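Formyltransferase (Francisella tularensis subsp. tularensis, PDB 4NV1) belongs to the formyltransferase family, pairing a Rossmann-like alpha/beta domain with a C-terminal region of the N-formyltransferase dimerization type. Local coordinates at residues I133-E138 with T163-D168; Q78-K83 with H122-E127. All coordinates share one frame; numbering follows the deposited sequence.

Contact 1: I133-E138 with T163-D168; sequences IIIQEE and TKVIDD
Lys-164 is the first residue of helix segment 163-168 to meet 133-138, and it does so with the far end of its chain. Its side chain crosses that of Ile-135 at about a right angle. CD and NZ both lie near the end of the isoleucine, and Lys-164 NZ is 4.1 Å from Ile-135 CD1. The ammonium group forms no hydrogen bond across the contact. Glu-137 OE1 lies 6.5 Å from Lys-164 NZ, too far for a salt bridge, and makes a weak, long ion pair with Lys-157 instead.

Val-165 follows and carries most of the packing. Val-165 CG1 sits 3.7 Å from Ile-135 CG2 and also touches CB and CD1 of that residue. With CG1 of Ile-135 anti to the backbone N (chi1 -161°) and chi2 also extended, CD1 reaches alongside Val-165 to the end of Lys-164. Val-165 CG2 is 4.1 Å from Ile-135 CG2 and reaches Ile-134 CG2 more loosely, at 4.3 Å. Val-165 therefore touches two consecutive isoleucines. Both face Ile-121 in a classic beta bulge, consistent with both side chains pointing toward the helix.

The contact lays helix 147-170 against edge strand 133-139 of the mixed sheet. Ile-121 of the adjacent strand 117-123 touches both Ile-135 and Val-165, while Ile-166 turns to Ile-22 of helix 13-24.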
loop_
_atom_site.group_PDB
_atom_site.type_symbol
_atom_site.label_atom_id
_atom_site.label_comp_id
_atom_site.label_asym_id
_atom_site.label_seq_id
_atom_site.Cartn_x
_atom_site.Cartn_y
_atom_site.Cartn_z
ATOM N N ILE A 133 28.719 16.651 19.509
ATOM C CA ILE A 133 27.394 16.286 19.890
ATOM C C ILE A 133 27.004 16.743 21.291
ATOM O O ILE A 133 27.657 16.507 22.316
ATOM C CB ILE A 133 27.177 14.754 19.844
ATOM C CG1 ILE A 133 27.443 14.249 18.440
ATOM C CG2 ILE A 133 25.748 14.424 20.252
ATOM C CD1 ILE A 133 27.510 12.739 18.335
ATOM N N ILE A 134 25.833 17.337 21.360
ATOM C CA ILE A 134 25.352 17.839 22.605
ATOM C C ILE A 134 24.480 16.842 23.271
ATOM O O ILE A 134 24.537 16.645 24.500
ATOM C CB ILE A 134 24.510 19.074 22.365
ATOM C CG1 ILE A 134 25.366 20.182 21.746
ATOM C CG2 ILE A 134 23.741 19.422 23.584
ATOM C CD1 ILE A 134 24.633 21.457 21.461
ATOM N N ILE A 135 23.581 16.295 22.463
ATOM C CA ILE A 135 22.658 15.285 22.912
ATOM C C ILE A 135 22.109 14.511 21.682
ATOM O O ILE A 135 21.838 15.119 20.625
ATOM C CB ILE A 135 21.554 15.844 23.778
ATOM C CG1 ILE A 135 20.919 14.725 24.584
ATOM C CG2 ILE A 135 20.408 16.552 23.034
ATOM C CD1 ILE A 135 19.651 15.014 25.350
ATOM N N GLN A 136 21.979 13.187 21.816
ATOM C CA GLN A 136 21.347 12.405 20.741
ATOM C C GLN A 136 20.714 11.170 21.314
ATOM O O GLN A 136 21.131 10.680 22.389
ATOM C CB GLN A 136 22.359 12.012 19.702
ATOM C CG GLN A 136 23.323 10.940 20.195
ATOM C CD GLN A 136 24.337 10.648 19.145
ATOM O OE1 GLN A 136 25.332 10.031 19.457
ATOM N NE2 GLN A 136 24.112 11.071 17.886
ATOM N N GLU A 137 19.710 10.663 20.618
ATOM C CA GLU A 137 19.061 9.433 21.079
ATOM C C GLU A 137 18.582 8.557 19.925
ATOM O O GLU A 137 17.923 9.016 18.952
ATOM C CB GLU A 137 17.958 9.762 22.078
ATOM C CG GLU A 137 17.423 8.533 22.795
ATOM C CD GLU A 137 16.210 8.850 23.654
ATOM O OE1 GLU A 137 15.991 10.023 24.039
ATOM O OE2 GLU A 137 15.455 7.906 23.978
ATOM N N GLU A 138 18.947 7.279 19.996
ATOM C CA GLU A 138 18.374 6.304 19.019
ATOM C C GLU A 138 16.860 6.125 19.086
ATOM O O GLU A 138 16.244 6.365 20.126
ATOM C CB GLU A 138 19.064 4.948 19.140
ATOM C CG GLU A 138 18.650 3.883 18.151
ATOM C CD GLU A 138 19.597 2.682 18.204
ATOM O OE1 GLU A 138 20.532 2.618 19.004
ATOM O OE2 GLU A 138 19.432 1.754 17.427
ATOM N N THR A 163 13.983 20.445 23.729
ATOM C CA THR A 163 13.318 20.878 24.950
ATOM C C THR A 163 14.253 20.601 26.171
ATOM O O THR A 163 14.453 21.455 27.015
ATOM C CB THR A 163 11.966 20.161 25.100
ATOM O OG1 THR A 163 11.137 20.399 23.954
ATOM C CG2 THR A 163 11.257 20.534 26.360
ATOM N N LYS A 164 14.868 19.432 26.224
ATOM C CA LYS A 164 15.731 19.021 27.337
ATOM C C LYS A 164 17.025 19.813 27.418
ATOM O O LYS A 164 17.594 19.937 28.484
ATOM C CB LYS A 164 16.020 17.531 27.205
ATOM C CG LYS A 164 16.598 16.850 28.447
ATOM C CD LYS A 164 16.750 15.332 28.315
ATOM C CE LYS A 164 17.569 14.736 29.458
ATOM N NZ LYS A 164 18.392 13.587 28.954
ATOM N N VAL A 165 17.539 20.352 26.318
ATOM C CA VAL A 165 18.852 20.961 26.383
ATOM C C VAL A 165 18.889 22.469 26.084
ATOM O O VAL A 165 19.963 23.086 26.204
ATOM C CB VAL A 165 19.901 20.261 25.496
ATOM C CG1 VAL A 165 20.159 18.821 25.940
ATOM C CG2 VAL A 165 19.579 20.405 23.999
ATOM N N ILE A 166 17.750 23.071 25.740
ATOM C CA ILE A 166 17.739 24.518 25.368
ATOM C C ILE A 166 18.220 25.446 26.520
ATOM O O ILE A 166 19.033 26.362 26.304
ATOM C CB ILE A 166 16.328 24.901 24.818
ATOM C CG1 ILE A 166 16.257 26.374 24.415
ATOM C CG2 ILE A 166 15.235 24.718 25.871
ATOM C CD1 ILE A 166 17.367 26.818 23.509
ATOM N N ASP A 167 17.821 25.131 27.759
ATOM C CA ASP A 167 18.361 25.883 28.919
ATOM C C ASP A 167 19.887 25.903 29.053
ATOM O O ASP A 167 20.529 26.972 29.132
ATOM C CB ASP A 167 17.691 25.452 30.232
ATOM C CG ASP A 167 16.258 25.946 30.323
ATOM O OD1 ASP A 167 15.807 26.832 29.535
ATOM O OD2 ASP A 167 15.513 25.413 31.168
ATOM N N ASP A 168 20.471 24.726 28.935
ATOM C CA ASP A 168 21.911 24.601 29.013
ATOM C C ASP A 168 22.601 25.389 27.922
ATOM O O ASP A 168 23.652 26.018 28.134
ATOM C CB ASP A 168 22.378 23.157 28.808
ATOM C CG ASP A 168 22.059 22.235 29.980
ATOM O OD1 ASP A 168 22.403 21.032 29.871
ATOM O OD2 ASP A 168 21.466 22.685 30.987
#

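Contact 2: Q78-K83 with H122-E127; sequences QLFPAK and HVMDEE
The backbones of 78-83 and 122-127 approach most closely at Ala-82 and Glu-126, with CA atoms 5.6 Å apart, and stand wider, at 8.7 Å, between Phe-80 and Met-124. No direct hydrogen bond joins the two segments. One water spans part of the gap. It donates to Asp-125 O at 2.9 Å and, weakly, to Phe-80 O.

The main side-chain contact is a Met-aromatic one. The methyl group of Met-124 lies over one face of the Phe-80 ring. Met-124 CE is 3.7 Å from the centroid of the Phe-80 ring, in a CH-pi contact 28° off the ring normal. The methyl is displaced toward the rim, nearest CG and CD2, and it also touches CB. The sulfur lies over the same face, with Met-124 SD 4.2 Å from the centroid of the Phe-80 ring, on the side of CD2 and CE2. Methyl and sulfur can share the face because the methionine chain is extended at chi2 and bends only at its last torsion (chi3 50°), which folds CE back over the ring.

A smaller contact lies at Ala-82, beside the carboxylate of Glu-126. Ala-82 CB is 3.6 Å from Glu-126 OE2. The glutamate's OE1 has its polar partner elsewhere, in a hydrogen bond from Asn-86 ND2.

Pro-81 is the N-cap of helix 82-87. The contact sets the start of this helix beside the loop that leaves strand 117-123. Val-85 of the helix touches both Phe-80 and Met-124. Ser-73 of strand 70-74 also touches both, and Met-124 packs on Cys-90 and Asn-92 of strand 89-94.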
loop_
_atom_site.group_PDB
_atom_site.type_symbol
_atom_site.label_atom_id
_atom_site.label_comp_id
_atom_site.label_asym_id
_atom_site.label_seq_id
_atom_site.Cartn_x
_atom_site.Cartn_y
_atom_site.Cartn_z
ATOM N N GLN A 78 18.799 24.886 3.715
ATOM C CA GLN A 78 20.114 25.459 3.335
ATOM C C GLN A 78 21.238 25.233 4.340
ATOM O O GLN A 78 20.976 25.171 5.540
ATOM C CB GLN A 78 20.034 26.988 3.166
ATOM C CG GLN A 78 18.683 27.537 2.736
ATOM C CD GLN A 78 18.625 29.048 2.575
ATOM O OE1 GLN A 78 19.533 29.684 2.020
ATOM N NE2 GLN A 78 17.552 29.631 3.067
ATOM N N LEU A 79 22.466 25.209 3.836
ATOM C CA LEU A 79 23.670 25.107 4.656
ATOM C C LEU A 79 24.310 26.460 4.958
ATOM O O LEU A 79 24.384 27.361 4.102
ATOM C CB LEU A 79 24.712 24.290 3.921
ATOM C CG LEU A 79 24.142 22.957 3.414
ATOM C CD1 LEU A 79 24.990 22.434 2.261
ATOM C CD2 LEU A 79 23.997 21.970 4.569
ATOM N N PHE A 80 24.812 26.547 6.191
ATOM C CA PHE A 80 25.269 27.779 6.788
ATOM C C PHE A 80 26.688 27.956 6.269
ATOM O O PHE A 80 27.441 26.985 6.185
ATOM C CB PHE A 80 25.314 27.677 8.326
ATOM C CG PHE A 80 23.995 27.793 9.061
ATOM C CD1 PHE A 80 22.767 27.512 8.495
ATOM C CD2 PHE A 80 24.021 28.117 10.393
ATOM C CE1 PHE A 80 21.591 27.608 9.233
ATOM C CE2 PHE A 80 22.880 28.183 11.145
ATOM C CZ PHE A 80 21.651 27.947 10.557
ATOM N N PRO A 81 27.066 29.188 5.901
ATOM C CA PRO A 81 28.437 29.496 5.494
ATOM C C PRO A 81 29.491 29.207 6.546
ATOM O O PRO A 81 29.197 29.217 7.723
ATOM C CB PRO A 81 28.399 30.997 5.222
ATOM C CG PRO A 81 26.995 31.228 4.775
ATOM C CD PRO A 81 26.103 30.190 5.414
ATOM N N ALA A 82 30.733 28.986 6.137
ATOM C CA ALA A 82 31.752 28.552 7.081
ATOM C C ALA A 82 32.006 29.596 8.147
ATOM O O ALA A 82 32.133 29.264 9.301
ATOM C CB ALA A 82 33.046 28.189 6.368
ATOM N N LYS A 83 32.055 30.864 7.772
ATOM C CA LYS A 83 32.553 31.880 8.680
ATOM C C LYS A 83 31.426 32.254 9.627
ATOM O O LYS A 83 31.666 32.691 10.762
ATOM C CB LYS A 83 32.992 33.109 7.877
ATOM C CG LYS A 83 33.455 32.759 6.473
ATOM C CD LYS A 83 34.539 33.697 5.971
ATOM C CE LYS A 83 35.519 32.969 5.058
ATOM N NZ LYS A 83 36.624 33.884 4.659
ATOM N N HIS A 122 23.751 18.913 17.603
ATOM C CA HIS A 122 25.185 18.999 17.564
ATOM C C HIS A 122 25.593 20.381 17.116
ATOM O O HIS A 122 24.858 21.088 16.402
ATOM C CB HIS A 122 25.780 17.934 16.635
ATOM C CG HIS A 122 25.468 18.151 15.189
ATOM N ND1 HIS A 122 24.304 17.706 14.598
ATOM C CD2 HIS A 122 26.176 18.763 14.213
ATOM C CE1 HIS A 122 24.297 18.053 13.323
ATOM N NE2 HIS A 122 25.411 18.717 13.073
ATOM N N VAL A 123 26.772 20.778 17.564
ATOM C CA VAL A 123 27.339 22.051 17.168
ATOM C C VAL A 123 27.807 22.023 15.727
ATOM O O VAL A 123 28.578 21.178 15.358
ATOM C CB VAL A 123 28.501 22.448 18.102
ATOM C CG1 VAL A 123 29.094 23.814 17.713
ATOM C CG2 VAL A 123 28.016 22.471 19.554
ATOM N N MET A 124 27.462 23.031 14.935
ATOM C CA MET A 124 27.823 22.974 13.519
ATOM C C MET A 124 29.274 23.361 13.348
ATOM O O MET A 124 29.835 24.160 14.122
ATOM C CB MET A 124 26.907 23.865 12.674
ATOM C CG MET A 124 25.449 23.562 12.879
ATOM S SD MET A 124 24.244 24.718 12.188
ATOM C CE MET A 124 24.846 24.843 10.524
ATOM N N ASP A 125 29.842 22.708 12.343
ATOM C CA ASP A 125 31.213 22.732 11.861
ATOM C C ASP A 125 31.186 23.030 10.357
ATOM O O ASP A 125 30.110 23.149 9.750
ATOM C CB ASP A 125 31.780 21.311 11.956
ATOM C CG ASP A 125 32.833 21.173 12.992
ATOM O OD1 ASP A 125 33.587 22.151 13.199
ATOM O OD2 ASP A 125 32.925 20.055 13.552
ATOM N N GLU A 126 32.359 23.091 9.738
ATOM C CA GLU A 126 32.442 23.126 8.267
ATOM C C GLU A 126 31.870 21.916 7.482
ATOM O O GLU A 126 31.376 22.076 6.355
ATOM C CB GLU A 126 33.877 23.424 7.874
ATOM C CG GLU A 126 34.338 24.718 8.539
ATOM C CD GLU A 126 35.345 25.511 7.721
ATOM O OE1 GLU A 126 36.156 26.224 8.355
ATOM O OE2 GLU A 126 35.340 25.424 6.466
ATOM N N GLU A 127 31.866 20.724 8.080
ATOM C CA GLU A 127 31.295 19.555 7.428
ATOM C C GLU A 127 29.865 19.239 7.849
ATOM O O GLU A 127 29.457 19.552 8.966
ATOM C CB GLU A 127 32.193 18.333 7.659
ATOM C CG GLU A 127 33.583 18.405 7.015
ATOM C CD GLU A 127 34.060 17.057 6.484
ATOM O OE1 GLU A 127 33.220 16.139 6.340
ATOM O OE2 GLU A 127 35.269 16.899 6.193
HETATM O O HOH W 1 27.880 24.192 8.133
#

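Overall arrangement
The two contacts lie in series: both segments of contact 2 come earlier in the chain than those of contact 1. Their centres are about 18 Å apart. Both reach the seven-stranded mixed sheet. Strands 117-123 and 133-139 are consecutive in the chain and antiparallel neighbours at one side of that sheet. The contacts also touch directly, where Ile-134 CD1 packs 4.0 Å from Val-123 CG2. Together they bring helices 82-87 and 147-170 to the same end of the sheet's strand order. The Phe-80 side chain of contact 2 is about 11 Å from the bound dTDP-4-amino-4,6-dideoxyglucose, so that side chain does not touch the ligand.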